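Local coordinates for protein farnesyltransferase, putative (Trypanosoma cruzi, PDB 3WCA) that probably catalyses the magnesium-dependent head-to-head condensation of two farnesyl diphosphate molecules to squalene, using NADPH or NADH, on the way to lanosterol, at residues A[127-131]-A[174-179]; A[206-211]-A[300-306]; A[291-297]-A[336-340]. The protein carries 1 engineered substitution. One frame throughout, in Å; residues are numbered along the deposited sequence.

Contact 1 (A[127-131]-A[174-179]); sequences AYQDV and LLYVSS
Tyr128 and Leu175 make the tight centre of a nearly antiparallel helix pair, whose segment axes approach to 9.8 Å at 167°. Methyl CD2 of Leu175 comes obliquely at the tyrosine ring, 3.4 Å from Tyr128 CD1, and also lies 4.1 Å from Val131 CB. One branch of the leucine thus packs against two residues a helical turn apart, a task for which a forked, wholly apolar side chain is well suited. Val131 extends this tight part, setting CG1 and CG2 equally, each 3.8 Å from Leu174 CB. The first torsion of Tyr128 places CG beside the backbone N (chi1 -69°), swinging the ring toward the partner helix although the root of the side chain does not aim there. Its hydroxyl ends 3.1 Å from Ser179 CB, where a small residue allows close approach. Ser179 OG is occupied at home, bonded to Tyr176 O at 2.6 Å and to Leu181 N.

Toward solvent the contact narrows to a small patch, close but slight in area: the short side chains of exposed Ala127 and partly exposed Ser178 let their ends meet directly, CB against OG.

Helix 51-72 covers the tight side, with Ala56 against Tyr128, Val57 against Leu175 and Met53 against Ser179; Glu52 OE2 takes a weak hydrogen bond with the Tyr128 hydroxyl. Tyr176 turns away from helix 126-147 to touch the bound farnesyl thiodiphosphate and helix 274-294.

Contact 2 (A[206-211]-A[300-306]); sequences IRDFYE and VFHTKVK
Tyr210 lays one ring face over the backbone of His302, whose CA stands 3.6 Å from the Tyr210 ring centroid and 8° off the ring normal, a CH-pi contact for which a flat face is well suited. Beside it, Phe301 turns its ring edge toward the face of Phe209 in an offset edge-to-face pair, the two centroids 5.3 Å apart and the planes at 77°; Phe209 suits its place by offering a ring face to that edge. Farther along, Arg207 CD packs 3.7 Å from Lys304 CG, aliphatic stem on aliphatic stem.

Two waters fix the spacing behind these groups. Both donate to Arg207 O, which the helix break at Asp208 leaves available; one bridges to Val300 O and Tyr210 N (2.7 Å from the water), the other to Thr303 O and Val305 N. Asp208 in turn steadies the guanidinium, which grips it side-on: Arg207 NE meets Asp208 OD1 at 2.7 Å, and NH2 bonds Asp208 OD2 almost straight. The nearest atoms of the Arg207 side chain and the bound farnesyl thiodiphosphate are about 4 Å apart.

Inward, Ile206 and Phe301 pack on helix 243-258, Val300 meets Val294 at the end of helix 274-294, and Trp222 touches both phenylalanines.

Contact 3 (A[291-297]-A[336-340]); sequences LSLVFNN and LAARM
Phe295 holds CG anti to its backbone nitrogen (chi1 177°), which sends the ring across Leu336, while a bend at chi3 of Arg339 (46°) turns its guanidinium back toward the end of helix 274-294. Leu336 CD2 sits over one face of the phenylalanine, 3.9 Å from the Phe295 ring centroid, in a CH-pi contact displaced toward the rim; Asn296 CB covers the opposite face. Met340 CB meets the edge, 3.7 Å from Phe295 CE2. A broad flat ring is apt here, since it can be gripped on both faces and at its rim. Next to it, the small Ser292 lets the helices close in, its CB 3.9 Å from Leu336 CB, with its hydroxyl turned back to Ala289 O.

The polar half is built on backbone carbonyls. Asn296 ND2 donates to Arg339 O over 3.0 Å at 154°, approaching in the carbonyl plane, and Asn251 ND2 of helix 243-258 holds the other end of the amide at OD1. Arg339 is poorly ordered; its NH1 makes a weak bond to Leu293 O (2.8 Å), and Phe295 O lies over a face of the guanidinium, so its hold is probably largely electrostatic, a positive group beside the negative end of a helix. Asn297 ND2 shares Leu293 O at 3.2 Å, while its OD1 accepts from Asp299 N.

The arrangement is that of two helix C-termini brought side by side, one leaving its helix through a type II beta turn, Val294 to Asn297. Asn296 takes the third position with positive phi, a conformation asparagine tolerates well, within an all-helical fold of the squalene/phytoene synthase family.

In the fold
Contact 1 closes before the others open along the chain and lies across the molecule from them, its centre about 35 Å from that of contact 2 and about 37 Å from that of contact 3. Contacts 2 and 3 are neighbours, centres about 14 Å apart, and their segments alternate in sequence. They meet where the loop 300-306 packs on the end of helix 274-294, with Val305 CG1 3.8 Å from Leu293 CB. Helices 154-179 and 191-207, consecutive in the chain, carry parts of contacts 1 and 2, and both supply residues beside the bound ligand. Contacts 1 and 3 lie farther out, centres about 20 Å from the chain's centre, whereas contact 2, at about 16 Å, reaches the ligand through Arg207.

Contact 1 (A[127-131]-A[174-179])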
loop_
_atom_site.group_PDB
_atom_site.type_symbol
_atom_site.label_atom_id
_atom_site.label_comp_id
_atom_site.label_asym_id
_atom_site.label_seq_id
_atom_site.Cartn_x
_atom_site.Cartn_y
_atom_site.Cartn_z
ATOM N N ALA A 127 1.446 -17.793 17.106
ATOM C CA ALA A 127 1.703 -16.357 17.060
ATOM C C ALA A 127 1.418 -15.709 15.691
ATOM O O ALA A 127 0.975 -14.563 15.635
ATOM C CB ALA A 127 3.139 -16.072 17.497
ATOM N N TYR A 128 1.667 -16.429 14.596
ATOM C CA TYR A 128 1.401 -15.882 13.265
ATOM C C TYR A 128 -0.100 -15.788 13.026
ATOM O O TYR A 128 -0.578 -14.826 12.421
ATOM C CB TYR A 128 1.998 -16.754 12.154
ATOM C CG TYR A 128 3.500 -16.761 12.071
ATOM C CD1 TYR A 128 4.250 -15.650 12.448
ATOM C CD2 TYR A 128 4.177 -17.878 11.583
ATOM C CE1 TYR A 128 5.641 -15.650 12.343
ATOM C CE2 TYR A 128 5.562 -17.887 11.470
ATOM C CZ TYR A 128 6.288 -16.772 11.852
ATOM O OH TYR A 128 7.655 -16.781 11.731
ATOM N N GLN A 129 -0.833 -16.802 13.487
ATOM C CA GLN A 129 -2.281 -16.842 13.327
ATOM C C GLN A 129 -2.939 -15.659 14.011
ATOM O O GLN A 129 -3.840 -15.051 13.455
ATOM C CB GLN A 129 -2.868 -18.125 13.923
ATOM C CG GLN A 129 -2.363 -19.428 13.315
ATOM C CD GLN A 129 -2.982 -20.648 13.983
ATOM O OE1 GLN A 129 -3.180 -20.664 15.198
ATOM N NE2 GLN A 129 -3.277 -21.676 13.198
ATOM N N ASP A 130 -2.477 -15.332 15.215
ATOM C CA ASP A 130 -3.054 -14.235 15.994
ATOM C C ASP A 130 -2.824 -12.847 15.396
ATOM O O ASP A 130 -3.706 -11.981 15.458
ATOM C CB ASP A 130 -2.521 -14.265 17.438
ATOM C CG ASP A 130 -2.966 -15.510 18.211
ATOM O OD1 ASP A 130 -3.801 -16.288 17.691
ATOM O OD2 ASP A 130 -2.474 -15.698 19.347
ATOM N N VAL A 131 -1.640 -12.630 14.837
ATOM C CA VAL A 131 -1.332 -11.346 14.226
ATOM C C VAL A 131 -2.292 -11.154 13.052
ATOM O O VAL A 131 -2.960 -10.120 12.931
ATOM C CB VAL A 131 0.135 -11.316 13.740
ATOM C CG1 VAL A 131 0.387 -10.099 12.863
ATOM C CG2 VAL A 131 1.067 -11.296 14.952
ATOM N N LEU A 174 4.800 -7.125 13.119
ATOM C CA LEU A 174 4.557 -8.099 14.183
ATOM C C LEU A 174 4.938 -9.511 13.727
ATOM O O LEU A 174 5.291 -10.355 14.545
ATOM C CB LEU A 174 3.093 -8.066 14.629
ATOM C CG LEU A 174 2.620 -6.795 15.344
ATOM C CD1 LEU A 174 1.102 -6.863 15.522
ATOM C CD2 LEU A 174 3.325 -6.637 16.694
ATOM N N LEU A 175 4.855 -9.777 12.428
ATOM C CA LEU A 175 5.255 -11.085 11.935
ATOM C C LEU A 175 6.783 -11.178 11.959
ATOM O O LEU A 175 7.325 -12.249 12.191
ATOM C CB LEU A 175 4.755 -11.332 10.509
ATOM C CG LEU A 175 3.279 -11.642 10.303
ATOM C CD1 LEU A 175 3.045 -11.899 8.826
ATOM C CD2 LEU A 175 2.862 -12.862 11.117
ATOM N N TYR A 176 7.471 -10.062 11.720
ATOM C CA TYR A 176 8.938 -10.058 11.729
ATOM C C TYR A 176 9.467 -10.368 13.130
ATOM O O TYR A 176 10.417 -11.139 13.295
ATOM C CB TYR A 176 9.519 -8.695 11.305
ATOM C CG TYR A 176 9.163 -8.181 9.914
ATOM C CD1 TYR A 176 8.662 -9.022 8.926
ATOM C CD2 TYR A 176 9.353 -6.835 9.593
ATOM C CE1 TYR A 176 8.348 -8.528 7.642
ATOM C CE2 TYR A 176 9.051 -6.338 8.328
ATOM C CZ TYR A 176 8.550 -7.179 7.361
ATOM O OH TYR A 176 8.248 -6.661 6.116
ATOM N N VAL A 177 8.869 -9.737 14.133
ATOM C CA VAL A 177 9.283 -9.944 15.516
ATOM C C VAL A 177 8.967 -11.370 15.960
ATOM O O VAL A 177 9.823 -12.085 16.477
ATOM C CB VAL A 177 8.571 -8.956 16.456
ATOM C CG1 VAL A 177 8.908 -9.273 17.912
ATOM C CG2 VAL A 177 9.000 -7.544 16.120
ATOM N N SER A 178 7.727 -11.777 15.741
ATOM C CA SER A 178 7.281 -13.104 16.114
ATOM C C SER A 178 8.168 -14.202 15.527
ATOM O O SER A 178 8.329 -15.266 16.126
ATOM C CB SER A 178 5.838 -13.300 15.655
ATOM O OG SER A 178 5.366 -14.584 16.006
ATOM N N SER A 179 8.740 -13.939 14.356
ATOM C CA SER A 179 9.589 -14.908 13.677
ATOM C C SER A 179 10.972 -15.014 14.301
ATOM O O SER A 179 11.655 -16.028 14.141
ATOM C CB SER A 179 9.769 -14.512 12.213
ATOM O OG SER A 179 10.700 -13.443 12.101
#

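Contact 2 (A[206-211]-A[300-306])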
loop_
_atom_site.group_PDB
_atom_site.type_symbol
_atom_site.label_atom_id
_atom_site.label_comp_id
_atom_site.label_asym_id
_atom_site.label_seq_id
_atom_site.Cartn_x
_atom_site.Cartn_y
_atom_site.Cartn_z
ATOM N N ILE A 206 -2.370 8.276 -5.697
ATOM C CA ILE A 206 -2.005 9.395 -6.545
ATOM C C ILE A 206 -1.853 8.939 -7.999
ATOM O O ILE A 206 -2.414 9.560 -8.910
ATOM C CB ILE A 206 -0.678 10.034 -6.092
ATOM C CG1 ILE A 206 -0.867 10.724 -4.744
ATOM C CG2 ILE A 206 -0.185 11.020 -7.142
ATOM C CD1 ILE A 206 0.415 11.295 -4.154
ATOM N N ARG A 207 -1.101 7.859 -8.207
ATOM C CA ARG A 207 -0.859 7.327 -9.550
ATOM C C ARG A 207 -2.122 6.844 -10.248
ATOM O O ARG A 207 -2.264 7.024 -11.460
ATOM C CB ARG A 207 0.139 6.146 -9.511
ATOM C CG ARG A 207 0.402 5.494 -10.902
ATOM C CD ARG A 207 0.845 4.012 -10.803
ATOM N NE ARG A 207 -0.131 3.202 -10.069
ATOM C CZ ARG A 207 0.145 2.039 -9.477
ATOM N NH1 ARG A 207 1.378 1.540 -9.542
ATOM N NH2 ARG A 207 -0.798 1.387 -8.789
ATOM N N ASP A 208 -3.030 6.229 -9.493
ATOM C CA ASP A 208 -4.253 5.673 -10.071
ATOM C C ASP A 208 -5.471 6.592 -10.135
ATOM O O ASP A 208 -6.582 6.124 -10.367
ATOM C CB ASP A 208 -4.648 4.384 -9.329
ATOM C CG ASP A 208 -3.567 3.311 -9.396
ATOM O OD1 ASP A 208 -2.774 3.324 -10.358
ATOM O OD2 ASP A 208 -3.520 2.446 -8.488
ATOM N N PHE A 209 -5.272 7.893 -9.941
ATOM C CA PHE A 209 -6.390 8.832 -9.988
ATOM C C PHE A 209 -7.330 8.661 -11.183
ATOM O O PHE A 209 -8.529 8.464 -11.006
ATOM C CB PHE A 209 -5.888 10.276 -9.985
ATOM C CG PHE A 209 -6.989 11.298 -10.151
ATOM C CD1 PHE A 209 -7.748 11.709 -9.064
ATOM C CD2 PHE A 209 -7.288 11.820 -11.407
ATOM C CE1 PHE A 209 -8.783 12.619 -9.224
ATOM C CE2 PHE A 209 -8.330 12.736 -11.571
ATOM C CZ PHE A 209 -9.073 13.132 -10.479
ATOM N N TYR A 210 -6.792 8.756 -12.397
ATOM C CA TYR A 210 -7.620 8.651 -13.596
ATOM C C TYR A 210 -8.369 7.333 -13.694
ATOM O O TYR A 210 -9.577 7.307 -13.926
ATOM C CB TYR A 210 -6.773 8.828 -14.853
ATOM C CG TYR A 210 -7.592 8.942 -16.124
ATOM C CD1 TYR A 210 -8.449 10.022 -16.332
ATOM C CD2 TYR A 210 -7.500 7.975 -17.126
ATOM C CE1 TYR A 210 -9.192 10.141 -17.504
ATOM C CE2 TYR A 210 -8.242 8.083 -18.304
ATOM C CZ TYR A 210 -9.082 9.169 -18.484
ATOM O OH TYR A 210 -9.802 9.285 -19.652
ATOM N N GLU A 211 -7.636 6.242 -13.541
ATOM C CA GLU A 211 -8.215 4.910 -13.600
ATOM C C GLU A 211 -9.328 4.768 -12.566
ATOM O O GLU A 211 -10.366 4.176 -12.839
ATOM C CB GLU A 211 -7.124 3.872 -13.331
ATOM C CG GLU A 211 -7.602 2.435 -13.279
ATOM C CD GLU A 211 -6.480 1.490 -12.902
ATOM O OE1 GLU A 211 -5.411 1.557 -13.547
ATOM O OE2 GLU A 211 -6.666 0.687 -11.964
ATOM N N VAL A 300 -0.686 12.135 -15.684
ATOM C CA VAL A 300 -1.371 11.414 -14.620
ATOM C C VAL A 300 -2.893 11.490 -14.777
ATOM O O VAL A 300 -3.620 10.602 -14.329
ATOM C CB VAL A 300 -0.966 12.005 -13.233
ATOM C CG1 VAL A 300 -1.885 11.496 -12.139
ATOM C CG2 VAL A 300 0.492 11.647 -12.924
ATOM N N PHE A 301 -3.379 12.537 -15.435
ATOM C CA PHE A 301 -4.815 12.700 -15.571
ATOM C C PHE A 301 -5.474 12.066 -16.784
ATOM O O PHE A 301 -6.652 12.304 -17.043
ATOM C CB PHE A 301 -5.165 14.182 -15.451
ATOM C CG PHE A 301 -4.848 14.752 -14.092
ATOM C CD1 PHE A 301 -5.618 14.417 -12.991
ATOM C CD2 PHE A 301 -3.734 15.564 -13.902
ATOM C CE1 PHE A 301 -5.277 14.882 -11.716
ATOM C CE2 PHE A 301 -3.389 16.030 -12.629
ATOM C CZ PHE A 301 -4.161 15.685 -11.540
ATOM N N HIS A 302 -4.729 11.240 -17.511
ATOM C CA HIS A 302 -5.295 10.545 -18.659
ATOM C C HIS A 302 -4.657 9.167 -18.911
ATOM O O HIS A 302 -4.983 8.498 -19.888
ATOM C CB HIS A 302 -5.213 11.418 -19.918
ATOM C CG HIS A 302 -3.819 11.663 -20.404
ATOM N ND1 HIS A 302 -2.988 10.645 -20.825
ATOM C CD2 HIS A 302 -3.124 12.812 -20.575
ATOM C CE1 HIS A 302 -1.842 11.159 -21.236
ATOM N NE2 HIS A 302 -1.899 12.472 -21.096
ATOM N N THR A 303 -3.763 8.738 -18.025
ATOM C CA THR A 303 -3.132 7.431 -18.172
ATOM C C THR A 303 -2.335 7.043 -16.935
ATOM O O THR A 303 -2.106 7.873 -16.053
ATOM C CB THR A 303 -2.172 7.398 -19.362
ATOM O OG1 THR A 303 -1.830 6.036 -19.654
ATOM C CG2 THR A 303 -0.908 8.155 -19.032
ATOM N N LYS A 304 -1.900 5.783 -16.874
ATOM C CA LYS A 304 -1.107 5.324 -15.740
ATOM C C LYS A 304 0.370 5.542 -16.000
ATOM O O LYS A 304 0.920 5.016 -16.962
ATOM C CB LYS A 304 -1.312 3.837 -15.456
ATOM C CG LYS A 304 -0.569 3.405 -14.191
ATOM C CD LYS A 304 -0.330 1.920 -14.100
ATOM C CE LYS A 304 -1.605 1.142 -13.910
ATOM N NZ LYS A 304 -1.275 -0.300 -13.715
ATOM N N VAL A 305 1.012 6.311 -15.135
ATOM C CA VAL A 305 2.433 6.579 -15.267
ATOM C C VAL A 305 3.192 5.462 -14.536
ATOM O O VAL A 305 2.941 5.191 -13.357
ATOM C CB VAL A 305 2.763 7.966 -14.678
ATOM C CG1 VAL A 305 4.260 8.200 -14.668
ATOM C CG2 VAL A 305 2.062 9.049 -15.514
ATOM N N LYS A 306 4.099 4.804 -15.256
ATOM C CA LYS A 306 4.879 3.691 -14.716
ATOM C C LYS A 306 6.368 3.780 -15.008
ATOM O O LYS A 306 6.779 4.356 -16.009
ATOM C CB LYS A 306 4.373 2.364 -15.290
ATOM C CG LYS A 306 3.182 1.769 -14.558
ATOM C CD LYS A 306 3.162 0.248 -14.706
ATOM C CE LYS A 306 2.639 -0.422 -13.431
ATOM N NZ LYS A 306 3.485 -0.081 -12.234
HETATM O O HOH W 1 -4.191 8.487 -13.021
HETATM O O HOH W 2 -0.545 8.003 -13.555
#

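Contact 3 (A[291-297]-A[336-340])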
loop_
_atom_site.group_PDB
_atom_site.type_symbol
_atom_site.label_atom_id
_atom_site.label_comp_id
_atom_site.label_asym_id
_atom_site.label_seq_id
_atom_site.Cartn_x
_atom_site.Cartn_y
_atom_site.Cartn_z
ATOM N N LEU A 291 6.509 8.067 -7.470
ATOM C CA LEU A 291 6.215 9.393 -6.970
ATOM C C LEU A 291 7.029 10.468 -7.694
ATOM O O LEU A 291 6.515 11.552 -7.979
ATOM C CB LEU A 291 6.495 9.464 -5.466
ATOM C CG LEU A 291 5.907 10.704 -4.785
ATOM C CD1 LEU A 291 4.368 10.572 -4.750
ATOM C CD2 LEU A 291 6.490 10.861 -3.385
ATOM N N SER A 292 8.293 10.176 -7.988
ATOM C CA SER A 292 9.135 11.148 -8.685
ATOM C C SER A 292 8.647 11.329 -10.118
ATOM O O SER A 292 8.815 12.391 -10.709
ATOM C CB SER A 292 10.594 10.692 -8.696
ATOM O OG SER A 292 10.788 9.613 -9.583
ATOM N N LEU A 293 8.034 10.289 -10.669
ATOM C CA LEU A 293 7.518 10.326 -12.031
ATOM C C LEU A 293 6.154 11.008 -12.139
ATOM O O LEU A 293 5.886 11.693 -13.123
ATOM C CB LEU A 293 7.402 8.909 -12.591
ATOM C CG LEU A 293 8.469 8.450 -13.585
ATOM C CD1 LEU A 293 9.856 8.542 -12.970
ATOM C CD2 LEU A 293 8.161 7.021 -14.008
ATOM N N VAL A 294 5.285 10.823 -11.147
ATOM C CA VAL A 294 3.968 11.435 -11.221
ATOM C C VAL A 294 3.981 12.898 -10.833
ATOM O O VAL A 294 3.088 13.646 -11.214
ATOM C CB VAL A 294 2.913 10.729 -10.325
ATOM C CG1 VAL A 294 2.785 9.271 -10.715
ATOM C CG2 VAL A 294 3.276 10.895 -8.859
ATOM N N PHE A 295 4.981 13.304 -10.068
ATOM C CA PHE A 295 5.058 14.681 -9.632
ATOM C C PHE A 295 5.104 15.669 -10.800
ATOM O O PHE A 295 5.888 15.506 -11.721
ATOM C CB PHE A 295 6.291 14.886 -8.752
ATOM C CG PHE A 295 6.483 16.309 -8.306
ATOM C CD1 PHE A 295 5.510 16.953 -7.549
ATOM C CD2 PHE A 295 7.641 17.006 -8.644
ATOM C CE1 PHE A 295 5.687 18.281 -7.133
ATOM C CE2 PHE A 295 7.832 18.329 -8.238
ATOM C CZ PHE A 295 6.849 18.971 -7.478
ATOM N N ASN A 296 4.254 16.692 -10.739
ATOM C CA ASN A 296 4.210 17.733 -11.755
ATOM C C ASN A 296 4.049 17.141 -13.152
ATOM O O ASN A 296 4.502 17.727 -14.126
ATOM C CB ASN A 296 5.500 18.564 -11.671
ATOM C CG ASN A 296 5.317 20.001 -12.154
ATOM O OD1 ASN A 296 4.244 20.571 -12.045
ATOM N ND2 ASN A 296 6.383 20.593 -12.672
ATOM N N ASN A 297 3.386 15.989 -13.244
ATOM C CA ASN A 297 3.186 15.307 -14.525
ATOM C C ASN A 297 1.717 15.297 -14.901
ATOM O O ASN A 297 0.935 14.557 -14.313
ATOM C CB ASN A 297 3.693 13.860 -14.436
ATOM C CG ASN A 297 3.652 13.135 -15.777
ATOM O OD1 ASN A 297 3.085 13.632 -16.754
ATOM N ND2 ASN A 297 4.253 11.944 -15.825
ATOM N N LEU A 336 12.754 14.053 -8.281
ATOM C CA LEU A 336 11.455 14.640 -8.030
ATOM C C LEU A 336 11.641 16.156 -7.933
ATOM O O LEU A 336 10.993 16.915 -8.650
ATOM C CB LEU A 336 10.865 14.059 -6.731
ATOM C CG LEU A 336 9.404 14.341 -6.357
ATOM C CD1 LEU A 336 8.886 13.289 -5.361
ATOM C CD2 LEU A 336 9.292 15.727 -5.763
ATOM N N ALA A 337 12.554 16.581 -7.067
ATOM C CA ALA A 337 12.838 17.996 -6.856
ATOM C C ALA A 337 13.266 18.704 -8.135
ATOM O O ALA A 337 12.865 19.839 -8.384
ATOM C CB ALA A 337 13.918 18.153 -5.802
ATOM N N ALA A 338 14.081 18.036 -8.942
ATOM C CA ALA A 338 14.566 18.629 -10.182
ATOM C C ALA A 338 13.442 18.943 -11.163
ATOM O O ALA A 338 13.578 19.830 -12.008
ATOM C CB ALA A 338 15.586 17.702 -10.839
ATOM N N ARG A 339 12.328 18.231 -11.040
ATOM C CA ARG A 339 11.199 18.422 -11.939
ATOM C C ARG A 339 10.284 19.616 -11.667
ATOM O O ARG A 339 9.223 19.720 -12.282
ATOM C CB ARG A 339 10.351 17.149 -11.988
ATOM C CG ARG A 339 11.049 15.961 -12.639
ATOM C CD ARG A 339 10.075 14.817 -12.876
ATOM N NE ARG A 339 8.832 15.311 -13.461
ATOM C CZ ARG A 339 7.893 14.544 -14.007
ATOM N NH1 ARG A 339 8.049 13.225 -14.055
ATOM N NH2 ARG A 339 6.796 15.100 -14.505
ATOM N N MET A 340 10.669 20.521 -10.768
ATOM C CA MET A 340 9.814 21.678 -10.492
ATOM C C MET A 340 10.503 23.025 -10.708
ATOM O O MET A 340 11.711 23.088 -10.943
ATOM C CB MET A 340 9.255 21.618 -9.066
ATOM C CG MET A 340 10.191 22.134 -7.990
ATOM S SD MET A 340 9.388 22.185 -6.367
ATOM C CE MET A 340 10.781 21.768 -5.280
#